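Long-range contact in lipoprotein (Colwellia psychrerythraea, PDB 3O0Y), which is of unknown function but belongs to a family in the peptidase MA clan, consistent with a metallopeptidase-like fold, and is a putative lipoprotein: residues 358-363 / 419-424. Sequence-based numbering, arbitrary orientation.
Sequences ELLSDI and INLRDM
L359, on helix 353-373, meets L421 and M424 in the loop that leaves strand 416-419, an example of a helix packing apolar branches on a strand end and the loop that follows. Its CB points toward the loop; CG, anti to the backbone N (chi1 -171°), comes within 4.4 Å of L421 CD2 and carries the two methyls that touch more closely. CD1 lies 3.7 Å from L421 CD2 and 3.9 Å from M424 SD, while L359 CD2 sits 4.0 Å from the same L421 methyl. M424 reaches this point by bending at chi2 and chi3, laying its sulfur and CE against L359 CD1. One residue on, L360 divides its fork: CD2 packs 3.8 Å from I419 CG2, and CD1 approaches L421 CD1 at 4.1 Å. I363 and I419 reach toward each other, the CD1 methyl of I363 resting on CB and CG1 of I419 at 4.1 Å. N420 turns away from the helix; its OD1 accepts from R422 N at 2.9 Å in an Asx turn. With hydrocarbon and thioether surfaces meeting, cohesion between these two segments probably rests on dispersion and the exclusion of water, while R356 NE, from the same helix, adds a directional tie to L421 O.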
# COMPACT_ATOMS: atom_id res chain seq x y z
N GLU A 358 21.78 -16.23 -2.66
CA GLU A 358 20.97 -17.44 -2.57
C GLU A 358 19.51 -17.06 -2.36
O GLU A 358 18.62 -17.60 -3.02
CB GLU A 358 21.45 -18.36 -1.44
CG GLU A 358 20.72 -19.74 -1.52
CD GLU A 358 21.05 -20.69 -0.38
OE1 GLU A 358 21.88 -20.36 0.46
OE2 GLU A 358 20.38 -21.73 -0.28
N LEU A 359 19.23 -16.14 -1.44
CA LEU A 359 17.90 -15.68 -1.23
C LEU A 359 17.28 -15.15 -2.52
O LEU A 359 16.17 -15.50 -2.89
CB LEU A 359 17.90 -14.64 -0.09
CG LEU A 359 16.60 -14.16 0.45
CD1 LEU A 359 16.84 -13.32 1.82
CD2 LEU A 359 15.84 -13.33 -0.59
N LEU A 360 18.01 -14.29 -3.23
CA LEU A 360 17.49 -13.70 -4.46
C LEU A 360 17.26 -14.73 -5.57
O LEU A 360 16.25 -14.65 -6.27
CB LEU A 360 18.40 -12.58 -4.94
CG LEU A 360 18.35 -11.27 -4.10
CD1 LEU A 360 19.60 -10.40 -4.45
CD2 LEU A 360 17.10 -10.53 -4.28
N SER A 361 18.14 -15.73 -5.65
CA SER A 361 17.97 -16.82 -6.62
C SER A 361 16.78 -17.66 -6.27
O SER A 361 16.02 -18.10 -7.15
CB SER A 361 19.21 -17.73 -6.71
OG SER A 361 20.27 -16.85 -7.14
N ASP A 362 16.63 -17.92 -4.99
CA ASP A 362 15.43 -18.67 -4.55
C ASP A 362 14.13 -17.97 -4.90
O ASP A 362 13.17 -18.60 -5.46
CB ASP A 362 15.45 -18.95 -3.03
CG ASP A 362 16.49 -20.03 -2.61
OD1 ASP A 362 17.06 -20.79 -3.48
OD2 ASP A 362 16.71 -20.14 -1.36
N ILE A 363 14.06 -16.67 -4.59
CA ILE A 363 12.89 -15.85 -4.99
C ILE A 363 12.58 -15.93 -6.47
O ILE A 363 11.43 -16.16 -6.88
CB ILE A 363 13.08 -14.35 -4.74
CG1 ILE A 363 12.89 -14.09 -3.32
CG2 ILE A 363 11.94 -13.54 -5.55
CD1 ILE A 363 13.26 -12.58 -3.02
N ILE A 419 12.53 -6.63 -1.85
CA ILE A 419 12.87 -7.47 -0.70
C ILE A 419 13.89 -6.81 0.21
O ILE A 419 14.85 -6.22 -0.27
CB ILE A 419 13.36 -8.88 -1.23
CG1 ILE A 419 13.59 -9.81 -0.07
CG2 ILE A 419 14.58 -8.73 -2.10
CD1 ILE A 419 12.32 -10.30 0.62
N ASN A 420 13.68 -6.89 1.55
CA ASN A 420 14.63 -6.30 2.52
C ASN A 420 15.70 -7.30 2.91
O ASN A 420 15.37 -8.33 3.52
CB ASN A 420 13.87 -5.90 3.76
CG ASN A 420 14.64 -4.96 4.60
OD1 ASN A 420 15.83 -5.12 4.80
ND2 ASN A 420 13.96 -3.94 5.12
N LEU A 421 16.93 -7.07 2.47
CA LEU A 421 18.03 -7.96 2.80
C LEU A 421 18.86 -7.52 4.01
O LEU A 421 19.98 -8.05 4.24
CB LEU A 421 18.88 -8.14 1.57
CG LEU A 421 18.26 -8.54 0.24
CD1 LEU A 421 19.34 -8.55 -0.83
CD2 LEU A 421 17.58 -9.90 0.48
N ARG A 422 18.32 -6.60 4.82
CA ARG A 422 19.14 -6.11 5.95
C ARG A 422 19.56 -7.22 6.92
O ARG A 422 20.76 -7.29 7.31
CB ARG A 422 18.39 -5.07 6.76
CG ARG A 422 19.19 -4.42 7.91
CD ARG A 422 18.35 -3.44 8.77
NE ARG A 422 17.64 -4.12 9.87
CZ ARG A 422 16.33 -4.41 9.92
NH1 ARG A 422 15.45 -4.04 8.97
NH2 ARG A 422 15.87 -5.06 10.98
N ASP A 423 18.60 -8.06 7.32
CA ASP A 423 18.84 -9.03 8.39
C ASP A 423 18.37 -10.43 7.95
O ASP A 423 17.16 -10.63 7.70
CB ASP A 423 17.98 -8.61 9.56
CG ASP A 423 18.19 -9.51 10.80
OD1 ASP A 423 19.04 -10.46 10.74
OD2 ASP A 423 17.46 -9.27 11.81
N MET A 424 19.30 -11.38 7.89
CA MET A 424 18.94 -12.71 7.43
C MET A 424 17.98 -13.38 8.45
O MET A 424 17.15 -14.21 8.09
CB MET A 424 20.17 -13.56 7.06
CG MET A 424 20.90 -13.20 5.67
SD MET A 424 19.87 -13.10 4.20
CE MET A 424 19.24 -11.35 4.35